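Local coordinates for SPBc2 prophage-derived uncharacterized protein yorR (PDB 3KB2) that is of unknown function but binds guanosine-3'-monophosphate-5'-diphosphate and a magnesium ion, and may belong among the dTMP kinase-like enzymes, at residues T2-E7 / N57-F63; P9-F13 / R111-R115; C12-V17 / Y100-D104. All coordinates share one frame; numbering follows the deposited sequence.

Contact 1 of 3, residues T2-E7 / N57-F63; sequences TLIILE and NVIIDRF
N57 meets T2 at the N-terminal ends of two neighbouring segments of the parallel sheet, whose strand order 2-3-1-4-5 is that of a P-loop kinase-like fold. N57 OD1 accepts the backbone N of T2 at 2.7 Å, with the donor above the carboxamide plane. V58 then gives its carbonyl to I4 N. V58 CG2 presses on L3 CD1 at 3.4 Å, a tight fit.

I59 turns to the other face of the sheet, covered by helix 14-25. There I59 CG2 touches L6 CD1 at 3.6 Å. I60 returns to the face of V58, L3 and I5, where helices 42-52 and 82-92 pack. I60 N donates to I4 O at 2.7 Å, and I60 O accepts a nearly straight bond from L6 N (176°). I60 CD1 touches L3 CD1 and lies over the centre of the F63 ring.

D61 points to the I59 face, its carboxylate bonded to S15 OG. R62 N closes the backbone pairing on L6 O at 2.7 Å. F63 CB rests against I5 CG2 at 3.6 Å. E7 bends at chi2 (-78°), which sets its carboxylate against the backbone of R62 and F63. E7 OE1 accepts F63 N at 3.0 Å from above the carboxylate plane, and also bonds S66 OG.

Aliphatic packing thus fills both faces. E7 ties strand 3-7, which leads into the P-loop, to the turn after D61, while D61 faces the magnesium side.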
loop_
_atom_site.group_PDB
_atom_site.type_symbol
_atom_site.label_atom_id
_atom_site.label_comp_id
_atom_site.label_asym_id
_atom_site.label_seq_id
_atom_site.Cartn_x
_atom_site.Cartn_y
_atom_site.Cartn_z
ATOM N N THR A 2 -1.822 -1.644 -32.761
ATOM C CA THR A 2 -0.896 -2.503 -31.982
ATOM C C THR A 2 -1.357 -2.457 -30.526
ATOM O O THR A 2 -2.245 -1.672 -30.171
ATOM C CB THR A 2 0.582 -2.003 -32.093
ATOM O OG1 THR A 2 0.808 -0.916 -31.184
ATOM C CG2 THR A 2 0.876 -1.516 -33.512
ATOM N N LEU A 3 -0.769 -3.308 -29.693
ATOM C CA LEU A 3 -1.130 -3.379 -28.282
ATOM C C LEU A 3 -0.022 -2.770 -27.441
ATOM O O LEU A 3 1.062 -3.341 -27.320
ATOM C CB LEU A 3 -1.357 -4.838 -27.880
ATOM C CG LEU A 3 -1.678 -5.136 -26.417
ATOM C CD1 LEU A 3 -2.980 -4.463 -26.024
ATOM C CD2 LEU A 3 -1.783 -6.649 -26.228
ATOM N N ILE A 4 -0.299 -1.609 -26.856
ATOM C CA ILE A 4 0.695 -0.909 -26.043
ATOM C C ILE A 4 0.543 -1.230 -24.569
ATOM O O ILE A 4 -0.496 -0.981 -23.973
ATOM C CB ILE A 4 0.584 0.613 -26.241
ATOM C CG1 ILE A 4 0.643 0.944 -27.743
ATOM C CG2 ILE A 4 1.702 1.316 -25.494
ATOM C CD1 ILE A 4 0.383 2.390 -28.062
ATOM N N ILE A 5 1.594 -1.779 -23.984
ATOM C CA ILE A 5 1.581 -2.152 -22.577
ATOM C C ILE A 5 2.513 -1.248 -21.766
ATOM O O ILE A 5 3.713 -1.146 -22.056
ATOM C CB ILE A 5 2.005 -3.632 -22.426
ATOM C CG1 ILE A 5 1.006 -4.525 -23.179
ATOM C CG2 ILE A 5 2.036 -4.034 -20.974
ATOM C CD1 ILE A 5 1.568 -5.863 -23.562
ATOM N N LEU A 6 1.958 -0.596 -20.750
ATOM C CA LEU A 6 2.723 0.313 -19.894
ATOM C C LEU A 6 2.987 -0.308 -18.532
ATOM O O LEU A 6 2.064 -0.589 -17.777
ATOM C CB LEU A 6 1.957 1.626 -19.735
ATOM C CG LEU A 6 1.641 2.266 -21.089
ATOM C CD1 LEU A 6 0.809 3.517 -20.897
ATOM C CD2 LEU A 6 2.957 2.600 -21.808
ATOM N N GLU A 7 4.258 -0.514 -18.221
ATOM C CA GLU A 7 4.634 -1.120 -16.958
ATOM C C GLU A 7 5.648 -0.264 -16.230
ATOM O O GLU A 7 6.305 0.589 -16.825
ATOM C CB GLU A 7 5.210 -2.523 -17.195
ATOM C CG GLU A 7 4.206 -3.526 -17.743
ATOM C CD GLU A 7 3.277 -4.056 -16.671
ATOM O OE1 GLU A 7 2.817 -3.248 -15.835
ATOM O OE2 GLU A 7 2.993 -5.276 -16.663
ATOM N N ASN A 57 -4.966 -2.531 -30.509
ATOM C CA ASN A 57 -5.192 -1.106 -30.684
ATOM C C ASN A 57 -5.743 -0.499 -29.403
ATOM O O ASN A 57 -6.695 0.284 -29.415
ATOM C CB ASN A 57 -6.141 -0.844 -31.851
ATOM C CG ASN A 57 -5.566 -1.306 -33.179
ATOM O OD1 ASN A 57 -4.398 -1.043 -33.485
ATOM N ND2 ASN A 57 -6.381 -1.996 -33.976
ATOM N N VAL A 58 -5.137 -0.881 -28.286
ATOM C CA VAL A 58 -5.536 -0.351 -26.996
ATOM C C VAL A 58 -4.276 -0.171 -26.191
ATOM O O VAL A 58 -3.224 -0.668 -26.562
ATOM C CB VAL A 58 -6.491 -1.300 -26.239
ATOM C CG1 VAL A 58 -7.586 -1.795 -27.182
ATOM C CG2 VAL A 58 -5.720 -2.454 -25.637
ATOM N N ILE A 59 -4.397 0.565 -25.096
ATOM C CA ILE A 59 -3.281 0.834 -24.210
ATOM C C ILE A 59 -3.597 0.188 -22.873
ATOM O O ILE A 59 -4.631 0.473 -22.281
ATOM C CB ILE A 59 -3.114 2.343 -24.008
ATOM C CG1 ILE A 59 -2.832 3.021 -25.351
ATOM C CG2 ILE A 59 -2.012 2.609 -22.997
ATOM C CD1 ILE A 59 -3.073 4.521 -25.352
ATOM N N ILE A 60 -2.718 -0.694 -22.412
ATOM C CA ILE A 60 -2.918 -1.383 -21.143
ATOM C C ILE A 60 -2.017 -0.756 -20.075
ATOM O O ILE A 60 -0.793 -0.906 -20.114
ATOM C CB ILE A 60 -2.604 -2.900 -21.281
ATOM C CG1 ILE A 60 -3.568 -3.529 -22.301
ATOM C CG2 ILE A 60 -2.686 -3.579 -19.921
ATOM C CD1 ILE A 60 -3.407 -5.025 -22.509
ATOM N N ASP A 61 -2.633 -0.040 -19.138
ATOM C CA ASP A 61 -1.932 0.627 -18.040
ATOM C C ASP A 61 -1.709 -0.423 -16.946
ATOM O O ASP A 61 -2.603 -0.682 -16.150
ATOM C CB ASP A 61 -2.805 1.789 -17.526
ATOM C CG ASP A 61 -2.078 2.702 -16.543
ATOM O OD1 ASP A 61 -2.637 3.769 -16.240
ATOM O OD2 ASP A 61 -0.973 2.363 -16.077
ATOM N N ARG A 62 -0.518 -1.024 -16.937
ATOM C CA ARG A 62 -0.136 -2.077 -15.992
ATOM C C ARG A 62 -0.727 -3.406 -16.455
ATOM O O ARG A 62 -1.928 -3.504 -16.714
ATOM C CB ARG A 62 -0.608 -1.742 -14.581
ATOM C CG ARG A 62 0.021 -0.472 -14.048
ATOM C CD ARG A 62 0.326 -0.603 -12.577
ATOM N NE ARG A 62 -0.892 -0.803 -11.809
ATOM C CZ ARG A 62 -0.931 -0.860 -10.485
ATOM N NH1 ARG A 62 0.190 -0.730 -9.778
ATOM N NH2 ARG A 62 -2.090 -1.047 -9.867
ATOM N N PHE A 63 0.117 -4.431 -16.547
ATOM C CA PHE A 63 -0.333 -5.721 -17.045
ATOM C C PHE A 63 0.301 -6.931 -16.325
ATOM O O PHE A 63 0.456 -6.911 -15.106
ATOM C CB PHE A 63 -0.064 -5.735 -18.566
ATOM C CG PHE A 63 -0.839 -6.778 -19.330
ATOM C CD1 PHE A 63 -2.070 -7.243 -18.871
ATOM C CD2 PHE A 63 -0.336 -7.287 -20.524
ATOM C CE1 PHE A 63 -2.784 -8.201 -19.597
ATOM C CE2 PHE A 63 -1.045 -8.241 -21.250
ATOM C CZ PHE A 63 -2.267 -8.698 -20.784
#

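Contact 2 of 3, residues P9-F13 / R111-R115; sequences PDCCF and RLRVR. With G3D (guanosine-3'-monophosphate-5'-diphosphate), chain C.
C11 O accepts a hydrogen bond from R111 NH1 at 3.0 Å. The donor lies in the carbonyl plane, and the oxygen lies near the guanidinium plane. C11 sits in the P-loop between strand 3-7 and helix 14-25. The bond therefore ties the phosphate-binding loop to helix 105-115.

R111 reaches the loop with a chain extended from CG to NE. R111 CB rests 3.8 Å from C11 CB on the way. The guanidinium then lies over one face of the F13 ring, with R111 NH2 3.4 Å from F13 CZ. The two planes are 25° apart. The guanine of the bound nucleotide covers the opposite face of the ring, so F13 is held between base and arginine. R111 NH2 is also hydrogen-bonded to T148 O, which fixes the far end of the group.

C11 N points to the nucleotide and donates to its beta-phosphate atom O1B at 2.8 Å. R115 NH2 forms a long salt bridge with D10 OD1 at 3.6 Å. The carboxylate and guanidinium planes are turned 44° apart. C11 SG packs against the helix, 3.7 Å from R115 NH2 and 4.1 Å from L112 CD2.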
loop_
_atom_site.group_PDB
_atom_site.type_symbol
_atom_site.label_atom_id
_atom_site.label_comp_id
_atom_site.label_asym_id
_atom_site.label_seq_id
_atom_site.Cartn_x
_atom_site.Cartn_y
_atom_site.Cartn_z
ATOM N N PRO A 9 6.959 1.048 -11.850
ATOM C CA PRO A 9 6.523 1.463 -10.517
ATOM C C PRO A 9 5.659 2.720 -10.576
ATOM O O PRO A 9 5.566 3.374 -11.618
ATOM C CB PRO A 9 7.840 1.716 -9.793
ATOM C CG PRO A 9 8.726 2.222 -10.908
ATOM C CD PRO A 9 8.420 1.212 -11.989
ATOM N N ASP A 10 5.045 3.056 -9.446
ATOM C CA ASP A 10 4.185 4.230 -9.331
ATOM C C ASP A 10 4.881 5.552 -9.617
ATOM O O ASP A 10 6.099 5.686 -9.473
ATOM C CB ASP A 10 3.601 4.319 -7.928
ATOM C CG ASP A 10 2.555 3.269 -7.663
ATOM O OD1 ASP A 10 1.956 3.318 -6.566
ATOM O OD2 ASP A 10 2.337 2.404 -8.539
ATOM N N CYS A 11 4.081 6.534 -10.006
ATOM C CA CYS A 11 4.588 7.866 -10.282
ATOM C C CYS A 11 5.648 7.925 -11.370
ATOM O O CYS A 11 6.623 8.674 -11.261
ATOM C CB CYS A 11 5.127 8.472 -8.986
ATOM S SG CYS A 11 3.844 8.665 -7.732
ATOM N N CYS A 12 5.464 7.135 -12.419
ATOM C CA CYS A 12 6.417 7.141 -13.512
ATOM C C CYS A 12 5.741 7.534 -14.818
ATOM O O CYS A 12 6.136 7.086 -15.890
ATOM C CB CYS A 12 7.107 5.778 -13.636
ATOM S SG CYS A 12 8.293 5.437 -12.296
ATOM N N PHE A 13 4.718 8.374 -14.704
ATOM C CA PHE A 13 3.991 8.893 -15.850
ATOM C C PHE A 13 3.176 7.878 -16.650
ATOM O O PHE A 13 2.671 8.205 -17.722
ATOM C CB PHE A 13 4.966 9.616 -16.801
ATOM C CG PHE A 13 5.884 10.625 -16.121
ATOM C CD1 PHE A 13 5.572 11.162 -14.874
ATOM C CD2 PHE A 13 7.036 11.085 -16.766
ATOM C CE1 PHE A 13 6.387 12.140 -14.289
ATOM C CE2 PHE A 13 7.847 12.064 -16.180
ATOM C CZ PHE A 13 7.523 12.588 -14.949
ATOM N N ARG A 111 8.488 12.084 -5.736
ATOM C CA ARG A 111 7.155 12.182 -6.285
ATOM C C ARG A 111 6.105 11.694 -5.307
ATOM O O ARG A 111 4.974 12.156 -5.343
ATOM C CB ARG A 111 7.094 11.422 -7.608
ATOM C CG ARG A 111 8.010 12.042 -8.650
ATOM C CD ARG A 111 7.974 11.318 -9.973
ATOM N NE ARG A 111 8.861 11.979 -10.921
ATOM C CZ ARG A 111 9.307 11.430 -12.042
ATOM N NH1 ARG A 111 8.947 10.193 -12.371
ATOM N NH2 ARG A 111 10.132 12.118 -12.820
ATOM N N LEU A 112 6.480 10.766 -4.434
ATOM C CA LEU A 112 5.561 10.235 -3.419
ATOM C C LEU A 112 5.323 11.285 -2.335
ATOM O O LEU A 112 4.199 11.472 -1.871
ATOM C CB LEU A 112 6.143 8.959 -2.798
ATOM C CG LEU A 112 6.128 7.724 -3.714
ATOM C CD1 LEU A 112 6.900 6.571 -3.090
ATOM C CD2 LEU A 112 4.687 7.329 -3.958
ATOM N N ARG A 113 6.389 11.974 -1.937
ATOM C CA ARG A 113 6.269 13.016 -0.934
ATOM C C ARG A 113 5.304 14.073 -1.443
ATOM O O ARG A 113 4.317 14.384 -0.787
ATOM C CB ARG A 113 7.621 13.670 -0.654
ATOM C CG ARG A 113 8.593 12.815 0.131
ATOM C CD ARG A 113 9.726 13.664 0.704
ATOM N NE ARG A 113 10.653 14.176 -0.305
ATOM C CZ ARG A 113 11.630 13.466 -0.874
ATOM N NH1 ARG A 113 11.822 12.192 -0.544
ATOM N NH2 ARG A 113 12.439 14.043 -1.762
ATOM N N VAL A 114 5.577 14.619 -2.621
ATOM C CA VAL A 114 4.700 15.646 -3.163
ATOM C C VAL A 114 3.283 15.135 -3.385
ATOM O O VAL A 114 2.317 15.874 -3.201
ATOM C CB VAL A 114 5.235 16.210 -4.488
ATOM C CG1 VAL A 114 6.611 16.804 -4.272
ATOM C CG2 VAL A 114 5.276 15.129 -5.536
ATOM N N ARG A 115 3.153 13.877 -3.783
ATOM C CA ARG A 115 1.830 13.313 -4.006
ATOM C C ARG A 115 1.059 13.325 -2.688
ATOM O O ARG A 115 -0.171 13.422 -2.668
ATOM C CB ARG A 115 1.945 11.876 -4.519
ATOM C CG ARG A 115 0.604 11.179 -4.671
ATOM C CD ARG A 115 0.691 9.715 -4.272
ATOM N NE ARG A 115 0.821 8.816 -5.415
ATOM C CZ ARG A 115 0.851 7.490 -5.319
ATOM N NH1 ARG A 115 0.761 6.907 -4.127
ATOM N NH2 ARG A 115 0.958 6.746 -6.411
HETATM P PB G3D C . 1.589 6.773 -12.620
HETATM O O1B G3D C . 1.539 6.256 -11.181
HETATM O O2B G3D C . 2.598 6.189 -13.509
HETATM O O3B G3D C . 0.086 6.582 -13.286
HETATM P PA G3D C . 0.924 9.425 -13.485
HETATM O O3A G3D C . 1.724 8.324 -12.629
HETATM O O1A G3D C . 1.064 9.214 -14.917
HETATM O O2A G3D C . -0.487 9.499 -12.880
HETATM O "O5'" G3D C . 1.809 10.790 -13.149
HETATM C "C5'" G3D C . 2.133 10.854 -11.699
HETATM C "C4'" G3D C . 2.338 12.446 -11.638
HETATM O "O4'" G3D C . 3.462 12.952 -12.376
HETATM C "C3'" G3D C . 1.245 13.308 -11.998
HETATM O "O3'" G3D C . 1.063 14.360 -11.085
HETATM C "C2'" G3D C . 1.399 13.758 -13.481
HETATM O "O2'" G3D C . 0.866 14.939 -13.713
HETATM C "C1'" G3D C . 3.080 14.013 -13.259
HETATM N N9 G3D C . 3.699 14.115 -14.633
HETATM C C8 G3D C . 3.155 13.522 -15.764
HETATM N N7 G3D C . 4.093 13.925 -16.651
HETATM C C5 G3D C . 5.051 14.815 -16.164
HETATM C C6 G3D C . 6.005 15.349 -16.788
HETATM O O6 G3D C . 6.525 15.360 -17.946
HETATM N N1 G3D C . 6.867 16.136 -15.840
HETATM C C2 G3D C . 6.463 16.145 -14.621
HETATM N N2 G3D C . 7.379 16.871 -13.684
HETATM N N3 G3D C . 5.512 15.511 -13.956
HETATM C C4 G3D C . 4.792 14.883 -14.881
HETATM P P1 G3D C . -0.076 14.686 -10.424
HETATM O O4P G3D C . -0.831 15.670 -11.138
HETATM O O5P G3D C . 0.525 15.374 -9.100
HETATM O O6P G3D C . -0.887 13.572 -9.756
#

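Contact 3 of 3, residues C12-V17 / Y100-D104. With MG (magnesium ion), chain D; G3D (guanosine-3'-monophosphate-5'-diphosphate), chain C.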
loop_
_atom_site.group_PDB
_atom_site.type_symbol
_atom_site.label_atom_id
_atom_site.label_comp_id
_atom_site.label_asym_id
_atom_site.label_seq_id
_atom_site.Cartn_x
_atom_site.Cartn_y
_atom_site.Cartn_z
ATOM N N CYS A 12 5.464 7.135 -12.419
ATOM C CA CYS A 12 6.417 7.141 -13.512
ATOM C C CYS A 12 5.741 7.534 -14.818
ATOM O O CYS A 12 6.136 7.086 -15.890
ATOM C CB CYS A 12 7.107 5.778 -13.636
ATOM S SG CYS A 12 8.293 5.437 -12.296
ATOM N N PHE A 13 4.718 8.374 -14.704
ATOM C CA PHE A 13 3.991 8.893 -15.850
ATOM C C PHE A 13 3.176 7.878 -16.650
ATOM O O PHE A 13 2.671 8.205 -17.722
ATOM C CB PHE A 13 4.966 9.616 -16.801
ATOM C CG PHE A 13 5.884 10.625 -16.121
ATOM C CD1 PHE A 13 5.572 11.162 -14.874
ATOM C CD2 PHE A 13 7.036 11.085 -16.766
ATOM C CE1 PHE A 13 6.387 12.140 -14.289
ATOM C CE2 PHE A 13 7.847 12.064 -16.180
ATOM C CZ PHE A 13 7.523 12.588 -14.949
ATOM N N LYS A 14 3.024 6.660 -16.140
ATOM C CA LYS A 14 2.281 5.640 -16.880
ATOM C C LYS A 14 0.898 6.075 -17.353
ATOM O O LYS A 14 0.602 6.015 -18.544
ATOM C CB LYS A 14 2.182 4.347 -16.058
ATOM C CG LYS A 14 3.553 3.753 -15.740
ATOM C CD LYS A 14 3.476 2.298 -15.303
ATOM C CE LYS A 14 2.478 2.105 -14.177
ATOM N NZ LYS A 14 2.764 3.033 -13.080
ATOM N N SER A 15 0.060 6.529 -16.426
ATOM C CA SER A 15 -1.296 6.947 -16.768
ATOM C C SER A 15 -1.372 8.199 -17.629
ATOM O O SER A 15 -2.282 8.351 -18.449
ATOM C CB SER A 15 -2.097 7.131 -15.491
ATOM O OG SER A 15 -2.281 5.860 -14.893
ATOM N N THR A 16 -0.410 9.094 -17.429
ATOM C CA THR A 16 -0.319 10.335 -18.191
ATOM C C THR A 16 0.047 9.940 -19.621
ATOM O O THR A 16 -0.613 10.346 -20.576
ATOM C CB THR A 16 0.780 11.249 -17.608
ATOM O OG1 THR A 16 0.479 11.512 -16.236
ATOM C CG2 THR A 16 0.854 12.579 -18.361
ATOM N N VAL A 17 1.100 9.137 -19.765
ATOM C CA VAL A 17 1.516 8.703 -21.094
ATOM C C VAL A 17 0.342 8.039 -21.790
ATOM O O VAL A 17 0.047 8.336 -22.943
ATOM C CB VAL A 17 2.701 7.717 -21.031
ATOM C CG1 VAL A 17 2.913 7.065 -22.390
ATOM C CG2 VAL A 17 3.950 8.463 -20.630
ATOM N N TYR A 100 8.451 0.063 -20.447
ATOM C CA TYR A 100 8.856 0.026 -19.048
ATOM C C TYR A 100 9.264 1.442 -18.650
ATOM O O TYR A 100 10.288 1.954 -19.098
ATOM C CB TYR A 100 10.033 -0.955 -18.865
ATOM C CG TYR A 100 10.707 -0.932 -17.498
ATOM C CD1 TYR A 100 9.967 -0.731 -16.327
ATOM C CD2 TYR A 100 12.089 -1.123 -17.373
ATOM C CE1 TYR A 100 10.587 -0.714 -15.069
ATOM C CE2 TYR A 100 12.712 -1.110 -16.113
ATOM C CZ TYR A 100 11.956 -0.903 -14.970
ATOM O OH TYR A 100 12.559 -0.871 -13.726
ATOM N N LEU A 101 8.448 2.081 -17.828
ATOM C CA LEU A 101 8.763 3.420 -17.394
ATOM C C LEU A 101 9.297 3.357 -15.976
ATOM O O LEU A 101 8.650 2.799 -15.088
ATOM C CB LEU A 101 7.521 4.303 -17.452
ATOM C CG LEU A 101 6.857 4.449 -18.824
ATOM C CD1 LEU A 101 5.742 5.486 -18.741
ATOM C CD2 LEU A 101 7.887 4.882 -19.857
ATOM N N HIS A 102 10.480 3.925 -15.758
ATOM C CA HIS A 102 11.083 3.904 -14.427
ATOM C C HIS A 102 11.703 5.240 -14.026
ATOM O O HIS A 102 11.469 6.269 -14.665
ATOM C CB HIS A 102 12.158 2.811 -14.368
ATOM C CG HIS A 102 13.248 2.991 -15.378
ATOM N ND1 HIS A 102 13.086 2.681 -16.711
ATOM C CD2 HIS A 102 14.495 3.506 -15.262
ATOM C CE1 HIS A 102 14.184 2.999 -17.372
ATOM N NE2 HIS A 102 15.054 3.502 -16.517
ATOM N N ALA A 103 12.488 5.207 -12.954
ATOM C CA ALA A 103 13.191 6.386 -12.447
ATOM C C ALA A 103 13.986 5.962 -11.223
ATOM O O ALA A 103 13.662 4.954 -10.589
ATOM C CB ALA A 103 12.204 7.479 -12.072
ATOM N N ASP A 104 15.028 6.716 -10.894
ATOM C CA ASP A 104 15.835 6.394 -9.728
ATOM C C ASP A 104 14.939 6.409 -8.491
ATOM O O ASP A 104 13.868 7.005 -8.507
ATOM C CB ASP A 104 16.981 7.410 -9.559
ATOM C CG ASP A 104 18.096 7.221 -10.589
ATOM O OD1 ASP A 104 18.213 6.108 -11.158
ATOM O OD2 ASP A 104 18.873 8.179 -10.820
HETATM MG MG MG D . -1.570 5.181 -12.799
HETATM P PB G3D C . 1.589 6.773 -12.620
HETATM O O1B G3D C . 1.539 6.256 -11.181
HETATM O O2B G3D C . 2.598 6.189 -13.509
HETATM O O3B G3D C . 0.086 6.582 -13.286
HETATM P PA G3D C . 0.924 9.425 -13.485
HETATM O O3A G3D C . 1.724 8.324 -12.629
HETATM O O1A G3D C . 1.064 9.214 -14.917
HETATM O O2A G3D C . -0.487 9.499 -12.880
HETATM O "O5'" G3D C . 1.809 10.790 -13.149
HETATM C "C5'" G3D C . 2.133 10.854 -11.699
HETATM C "C4'" G3D C . 2.338 12.446 -11.638
HETATM O "O4'" G3D C . 3.462 12.952 -12.376
HETATM C "C3'" G3D C . 1.245 13.308 -11.998
HETATM O "O3'" G3D C . 1.063 14.360 -11.085
HETATM C "C2'" G3D C . 1.399 13.758 -13.481
HETATM O "O2'" G3D C . 0.866 14.939 -13.713
HETATM C "C1'" G3D C . 3.080 14.013 -13.259
HETATM N N9 G3D C . 3.699 14.115 -14.633
HETATM C C8 G3D C . 3.155 13.522 -15.764
HETATM N N7 G3D C . 4.093 13.925 -16.651
HETATM C C5 G3D C . 5.051 14.815 -16.164
HETATM C C6 G3D C . 6.005 15.349 -16.788
HETATM O O6 G3D C . 6.525 15.360 -17.946
HETATM N N1 G3D C . 6.867 16.136 -15.840
HETATM C C2 G3D C . 6.463 16.145 -14.621
HETATM N N2 G3D C . 7.379 16.871 -13.684
HETATM N N3 G3D C . 5.512 15.511 -13.956
HETATM C C4 G3D C . 4.792 14.883 -14.881
HETATM P P1 G3D C . -0.076 14.686 -10.424
HETATM O O4P G3D C . -0.831 15.670 -11.138
HETATM O O5P G3D C . 0.525 15.374 -9.100
HETATM O O6P G3D C . -0.887 13.572 -9.756
HETATM O O HOH W 1 -1.990 7.472 -12.430
HETATM O O HOH W 2 -0.652 3.308 -13.684
HETATM O O HOH W 3 -3.638 4.716 -11.922
HETATM O O HOH W 4 -0.546 4.602 -10.878
#
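C12, K14 and V17 pack around L101 of strand 96-102, while the same P-loop and helix start grip the diphosphate and its magnesium ion. The innermost shell is the metal. Magnesium is bound by six oxygens: S15 OG at 2.3 Å, O3B of the nucleotide at 2.2 Å, and four waters. Two of these waters also donate to the phosphates, one to O2A and one to O1B.

Next come the donors of the loop. O2B is gripped three times, by C12 N, by K14 N at 2.7 Å and by K14 NZ at 3.2 Å. The K14 chain is bent at chi3 and chi4 (-52° and -53°), which curls its amine back to that oxygen. NZ is also hydrogen-bonded to P9 O. S15 N donates to O3B. On the alpha-phosphate, O1A takes both T16 N and T16 OG1, the latter at 2.7 Å.

Behind this shell lies the strand. L101 CD1 touches C12 O at 3.3 Å and reaches K14 CA. The K14 and L101 side chains run alongside with opposite headings. V17 CG2 meets L101 CD1 at 4.0 Å, one turn further along the helix. C12 SG lies against the backbone of H102, 3.8 Å from H102 C. I156 of helix 153-166 also packs on L101 and V17. The D61 carboxylate, from strand 58-61, positions the metal ligand S15 from the second shell.

The strand backs the loop by van der Waals contact, with no hydrogen bond between the segments. The N-H groups of C12, K14, S15 and T16 and the side chains of K14 and T16 are turned to the phosphates. Together with the metal they would probably offset the phosphate charge.

How the contacts relate
Contact 1 is the sheet core, held by strand pairing and aliphatic packing. Contact 3 is also buried, but it joins the sheet to the start of helix 14-25 and has no hydrogen bonds between its segments. Contact 2 is only partly buried, lies further from the chain centre, and relies on arginines. Contacts 2 and 3 share C12 and F13 and hold the same nucleotide from the P-loop. Strands 3-7 and 96-102 are neighbours, and E7 O to L101 N (2.8 Å) joins contact 1 to contact 3. D61 of contact 1 also reaches contact 3. Contact 1 meets contact 2 at a weak, long R62 to D10 pair.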